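Local coordinates for putative histidine protein kinase (Rhodobacter sphaeroides, PDB 3KYJ), which probably relays chemoreceptor signals to the flagellar motors as a CheA-type histidine kinase, this piece being its Hpt phosphotransfer domain, at residues 21-35 with 92-106. Residues are numbered along the deposited sequence; the frame is centred on the assembly and turned at random.
Sequences AQALDAMEASLLALQ and VEILLFASDTLRAML
In one of the two conformers modelled for R103, the one described here, the guanidinium lays one face over L24, whose CB sits 3.5 Å above the plane near the rim, while the carboxylate of D25 comes in at the edge. NH2 of R103 gives D25 OD1 a salt-bridging hydrogen bond of 2.7 Å, bent to 147° at the hydrogen. The bond meets OD1 on its anti side, with the two flat groups turned 40° apart, and it is the one hydrogen bond across the two segments. R103 gets there by folding back: CG is anti to the backbone N, then bends at chi2 (81°) and chi3 swing the group against segment 21-35. E28 OE1 lies too far for a salt bridge but would probably add to the negative field around it.

Away from this salt bridge the packing is mostly apolar. L24 CD2 meets L102 CB at 3.9 Å, the two side chains crossing at about a right angle. M27, fully extended, is a knob in the hole formed by L95, A98, S99 and L102; its SD rests 3.7 Å from S99 CB. The S99 hydroxyl turns back to its own helix and bonds to L96 O. L96 returns the knob, entering among E28, L31, L32 and Q35, with CD2 3.6 Å from L31 CB and CD1 against the Q35 amide. Cutting L96 back to an alanine is likely to open a gap beside L31 and leave the Q35 amide freer to turn.

The axes of segments 21-35 and 92-106 run roughly antiparallel and come within 9.7 Å, as neighbours in the Hpt helical bundle. Helix 40-60, which carries the predicted phosphorylation site H52, packs on L24 and M27 through F54 and L47; helix 64-82 backs L95 and A98, and helix 122-135 touches I94 and F97.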
loop_
_atom_site.group_PDB
_atom_site.type_symbol
_atom_site.label_atom_id
_atom_site.label_comp_id
_atom_site.label_asym_id
_atom_site.label_seq_id
_atom_site.Cartn_x
_atom_site.Cartn_y
_atom_site.Cartn_z
ATOM N N ALA A 21 5.733 -2.963 12.474
ATOM C CA ALA A 21 6.907 -2.603 13.260
ATOM C C ALA A 21 8.045 -2.126 12.363
ATOM O O ALA A 21 8.742 -1.183 12.714
ATOM C CB ALA A 21 7.366 -3.770 14.116
ATOM N N GLN A 22 8.245 -2.784 11.223
ATOM C CA GLN A 22 9.269 -2.347 10.263
ATOM C C GLN A 22 8.966 -0.947 9.738
ATOM O O GLN A 22 9.849 -0.108 9.649
ATOM C CB GLN A 22 9.381 -3.335 9.100
ATOM C CG GLN A 22 9.943 -4.689 9.503
ATOM C CD GLN A 22 11.369 -4.605 10.043
ATOM O OE1 GLN A 22 12.226 -3.909 9.486
ATOM N NE2 GLN A 22 11.630 -5.319 11.134
ATOM N N ALA A 23 7.708 -0.684 9.403
ATOM C CA ALA A 23 7.352 0.625 8.886
ATOM C C ALA A 23 7.561 1.706 9.952
ATOM O O ALA A 23 8.110 2.773 9.662
ATOM C CB ALA A 23 5.921 0.623 8.399
ATOM N N LEU A 24 7.121 1.443 11.185
ATOM C CA LEU A 24 7.309 2.438 12.241
ATOM C C LEU A 24 8.794 2.614 12.588
ATOM O O LEU A 24 9.225 3.729 12.911
ATOM C CB LEU A 24 6.475 2.117 13.486
ATOM C CG LEU A 24 4.959 2.175 13.248
ATOM C CD1 LEU A 24 4.250 1.886 14.553
ATOM C CD2 LEU A 24 4.543 3.527 12.691
ATOM N N ASP A 25 9.589 1.545 12.485
ATOM C CA ASP A 25 11.033 1.684 12.702
ATOM C C ASP A 25 11.615 2.648 11.662
ATOM O O ASP A 25 12.474 3.465 11.983
ATOM C CB ASP A 25 11.750 0.335 12.606
ATOM C CG ASP A 25 11.572 -0.534 13.856
ATOM O OD1 ASP A 25 11.093 -0.034 14.902
ATOM O OD2 ASP A 25 11.927 -1.726 13.779
ATOM N N ALA A 26 11.162 2.525 10.415
ATOM C CA ALA A 26 11.662 3.387 9.337
ATOM C C ALA A 26 11.182 4.833 9.539
ATOM O O ALA A 26 11.923 5.777 9.307
ATOM C CB ALA A 26 11.216 2.850 7.974
ATOM N N MET A 27 9.933 4.993 9.984
ATOM C CA MET A 27 9.393 6.309 10.274
ATOM C C MET A 27 10.215 6.998 11.366
ATOM O O MET A 27 10.695 8.133 11.192
ATOM C CB MET A 27 7.925 6.190 10.697
ATOM C CG MET A 27 7.295 7.508 11.088
ATOM S SD MET A 27 5.605 7.245 11.700
ATOM C CE MET A 27 5.037 8.928 11.767
ATOM N N GLU A 28 10.431 6.290 12.469
ATOM C CA GLU A 28 11.227 6.831 13.553
ATOM C C GLU A 28 12.671 7.104 13.136
ATOM O O GLU A 28 13.231 8.133 13.498
ATOM C CB GLU A 28 11.198 5.906 14.769
ATOM C CG GLU A 28 11.803 6.586 15.988
ATOM C CD GLU A 28 11.971 5.683 17.193
ATOM O OE1 GLU A 28 12.097 4.453 17.021
ATOM O OE2 GLU A 28 12.014 6.228 18.316
ATOM N N ALA A 29 13.290 6.208 12.375
ATOM C CA ALA A 29 14.685 6.436 11.966
ATOM C C ALA A 29 14.833 7.718 11.145
ATOM O O ALA A 29 15.791 8.489 11.343
ATOM C CB ALA A 29 15.222 5.254 11.181
ATOM N N SER A 30 13.909 7.945 10.207
ATOM C CA SER A 30 13.986 9.149 9.380
ATOM C C SER A 30 13.811 10.415 10.236
ATOM O O SER A 30 14.509 11.418 10.030
ATOM C CB SER A 30 12.934 9.130 8.284
ATOM O OG SER A 30 13.105 8.002 7.439
ATOM N N LEU A 31 12.865 10.382 11.170
ATOM C CA LEU A 31 12.586 11.544 12.017
ATOM C C LEU A 31 13.749 11.842 12.964
ATOM O O LEU A 31 14.129 13.000 13.157
ATOM C CB LEU A 31 11.302 11.296 12.794
ATOM C CG LEU A 31 10.040 11.276 11.918
ATOM C CD1 LEU A 31 8.844 10.777 12.728
ATOM C CD2 LEU A 31 9.757 12.665 11.364
ATOM N N LEU A 32 14.355 10.791 13.516
ATOM C CA LEU A 32 15.500 10.981 14.406
ATOM C C LEU A 32 16.699 11.497 13.615
ATOM O O LEU A 32 17.451 12.313 14.119
ATOM C CB LEU A 32 15.851 9.690 15.154
ATOM C CG LEU A 32 14.829 9.265 16.223
ATOM C CD1 LEU A 32 15.203 7.939 16.803
ATOM C CD2 LEU A 32 14.678 10.309 17.326
ATOM N N ALA A 33 16.868 11.039 12.380
ATOM C CA ALA A 33 17.928 11.569 11.530
ATOM C C ALA A 33 17.722 13.059 11.253
ATOM O O ALA A 33 18.688 13.840 11.301
ATOM C CB ALA A 33 18.027 10.753 10.229
ATOM N N LEU A 34 16.470 13.467 11.026
ATOM C CA LEU A 34 16.168 14.871 10.791
ATOM C C LEU A 34 16.436 15.690 12.047
ATOM O O LEU A 34 16.989 16.783 12.000
ATOM C CB LEU A 34 14.720 15.036 10.321
ATOM C CG LEU A 34 14.433 14.497 8.919
ATOM C CD1 LEU A 34 12.933 14.477 8.663
ATOM C CD2 LEU A 34 15.173 15.306 7.839
ATOM N N GLN A 35 16.069 15.140 13.188
ATOM C CA GLN A 35 16.292 15.824 14.441
ATOM C C GLN A 35 17.780 16.005 14.708
ATOM O O GLN A 35 18.181 16.974 15.342
ATOM C CB GLN A 35 15.627 15.024 15.559
ATOM C CG GLN A 35 15.468 15.751 16.837
ATOM C CD GLN A 35 14.663 14.931 17.815
ATOM O OE1 GLN A 35 15.018 13.797 18.120
ATOM N NE2 GLN A 35 13.559 15.490 18.291
ATOM N N VAL A 92 8.696 17.793 12.556
ATOM C CA VAL A 92 9.457 16.636 13.003
ATOM C C VAL A 92 8.970 16.191 14.379
ATOM O O VAL A 92 8.766 15.013 14.635
ATOM C CB VAL A 92 10.980 16.908 12.976
ATOM C CG1 VAL A 92 11.737 15.777 13.646
ATOM C CG2 VAL A 92 11.435 17.109 11.535
ATOM N N GLU A 93 8.734 17.168 15.247
ATOM C CA GLU A 93 8.270 16.920 16.604
ATOM C C GLU A 93 6.900 16.218 16.652
ATOM O O GLU A 93 6.708 15.227 17.369
ATOM C CB GLU A 93 8.167 18.275 17.322
ATOM C CG GLU A 93 7.535 18.273 18.677
ATOM C CD GLU A 93 7.450 19.680 19.247
ATOM O OE1 GLU A 93 8.438 20.443 19.116
ATOM O OE2 GLU A 93 6.394 20.020 19.819
ATOM N N ILE A 94 5.954 16.769 15.907
ATOM C CA ILE A 94 4.595 16.235 15.858
ATOM C C ILE A 94 4.642 14.803 15.297
ATOM O O ILE A 94 3.951 13.904 15.787
ATOM C CB ILE A 94 3.662 17.108 15.015
ATOM C CG1 ILE A 94 3.455 18.468 15.699
ATOM C CG2 ILE A 94 2.314 16.423 14.813
ATOM C CD1 ILE A 94 2.825 19.500 14.794
ATOM N N LEU A 95 5.479 14.571 14.296
ATOM C CA LEU A 95 5.539 13.240 13.696
ATOM C C LEU A 95 6.245 12.230 14.599
ATOM O O LEU A 95 5.905 11.046 14.554
ATOM C CB LEU A 95 6.157 13.279 12.310
ATOM C CG LEU A 95 5.352 14.024 11.250
ATOM C CD1 LEU A 95 6.132 14.176 9.940
ATOM C CD2 LEU A 95 4.019 13.297 11.006
ATOM N N LEU A 96 7.216 12.670 15.406
ATOM C CA LEU A 96 7.810 11.793 16.408
ATOM C C LEU A 96 6.739 11.365 17.436
ATOM O O LEU A 96 6.656 10.199 17.797
ATOM C CB LEU A 96 9.005 12.442 17.124
ATOM C CG LEU A 96 10.316 12.277 16.364
ATOM C CD1 LEU A 96 11.389 13.167 16.997
ATOM C CD2 LEU A 96 10.742 10.822 16.356
ATOM N N PHE A 97 5.918 12.315 17.883
ATOM C CA PHE A 97 4.790 12.011 18.762
ATOM C C PHE A 97 3.844 11.034 18.054
ATOM O O PHE A 97 3.394 10.043 18.642
ATOM C CB PHE A 97 4.089 13.337 19.139
ATOM C CG PHE A 97 2.866 13.194 20.011
ATOM C CD1 PHE A 97 2.840 12.325 21.074
ATOM C CD2 PHE A 97 1.746 13.940 19.735
ATOM C CE1 PHE A 97 1.688 12.211 21.877
ATOM C CE2 PHE A 97 0.607 13.830 20.525
ATOM C CZ PHE A 97 0.586 12.960 21.576
ATOM N N ALA A 98 3.568 11.289 16.779
ATOM C CA ALA A 98 2.730 10.381 16.010
ATOM C C ALA A 98 3.320 8.981 15.948
ATOM O O ALA A 98 2.590 8.008 16.069
ATOM C CB ALA A 98 2.461 10.912 14.629
ATOM N N SER A 99 4.634 8.863 15.771
ATOM C CA SER A 99 5.239 7.542 15.645
ATOM C C SER A 99 5.058 6.777 16.955
ATOM O O SER A 99 4.737 5.587 16.926
ATOM C CB SER A 99 6.712 7.631 15.205
ATOM O OG SER A 99 7.558 8.115 16.212
ATOM N N ASP A 100 5.216 7.453 18.095
ATOM C CA ASP A 100 5.031 6.778 19.378
ATOM C C ASP A 100 3.578 6.350 19.566
ATOM O O ASP A 100 3.310 5.277 20.103
ATOM C CB ASP A 100 5.458 7.681 20.537
ATOM C CG ASP A 100 6.963 7.780 20.678
ATOM O OD1 ASP A 100 7.691 6.889 20.169
ATOM O OD2 ASP A 100 7.408 8.744 21.327
ATOM N N THR A 101 2.661 7.208 19.135
ATOM C CA THR A 101 1.230 6.952 19.243
ATOM C C THR A 101 0.842 5.762 18.358
ATOM O O THR A 101 0.151 4.834 18.802
ATOM C CB THR A 101 0.429 8.195 18.839
ATOM O OG1 THR A 101 0.733 9.277 19.730
ATOM C CG2 THR A 101 -1.083 7.900 18.890
ATOM N N LEU A 102 1.308 5.775 17.107
ATOM C CA LEU A 102 1.080 4.657 16.186
ATOM C C LEU A 102 1.652 3.333 16.704
ATOM O O LEU A 102 1.039 2.287 16.525
ATOM C CB LEU A 102 1.628 4.988 14.806
ATOM C CG LEU A 102 0.896 6.115 14.065
ATOM C CD1 LEU A 102 1.638 6.500 12.773
ATOM C CD2 LEU A 102 -0.561 5.807 13.716
ATOM N N ARG A 103 2.797 3.391 17.382
ATOM C CA ARG A 103 3.435 2.192 17.920
ATOM C C ARG A 103 2.572 1.571 19.017
ATOM O O ARG A 103 2.453 0.353 19.103
ATOM C CB ARG A 103 4.822 2.517 18.480
ATOM C CG ARG A 103 5.558 1.314 19.074
ATOM C CD ARG A 103 6.221 0.461 18.010
ATOM N NE ARG A 103 7.271 1.196 17.308
ATOM C CZ ARG A 103 8.102 0.658 16.426
ATOM N NH1 ARG A 103 8.010 -0.631 16.129
ATOM N NH2 ARG A 103 9.020 1.415 15.841
ATOM N N ALA A 104 1.985 2.410 19.867
ATOM C CA ALA A 104 1.077 1.927 20.894
ATOM C C ALA A 104 -0.196 1.357 20.255
ATOM O O ALA A 104 -0.737 0.331 20.715
ATOM C CB ALA A 104 0.739 3.053 21.869
ATOM N N MET A 105 -0.700 2.010 19.212
ATOM C CA MET A 105 -1.892 1.509 18.534
ATOM C C MET A 105 -1.635 0.185 17.875
ATOM O O MET A 105 -2.488 -0.697 17.891
ATOM C CB MET A 105 -2.330 2.455 17.452
ATOM C CG MET A 105 -2.859 3.731 17.963
ATOM S SD MET A 105 -3.347 4.680 16.549
ATOM C CE MET A 105 -4.193 6.019 17.369
ATOM N N LEU A 106 -0.454 0.043 17.290
ATOM C CA LEU A 106 -0.059 -1.194 16.642
ATOM C C LEU A 106 -0.024 -2.315 17.670
ATOM O O LEU A 106 -0.542 -3.400 17.420
ATOM C CB LEU A 106 1.328 -1.044 15.995
ATOM C CG LEU A 106 1.927 -2.302 15.349
ATOM C CD1 LEU A 106 1.076 -2.751 14.190
ATOM C CD2 LEU A 106 3.365 -2.070 14.903
#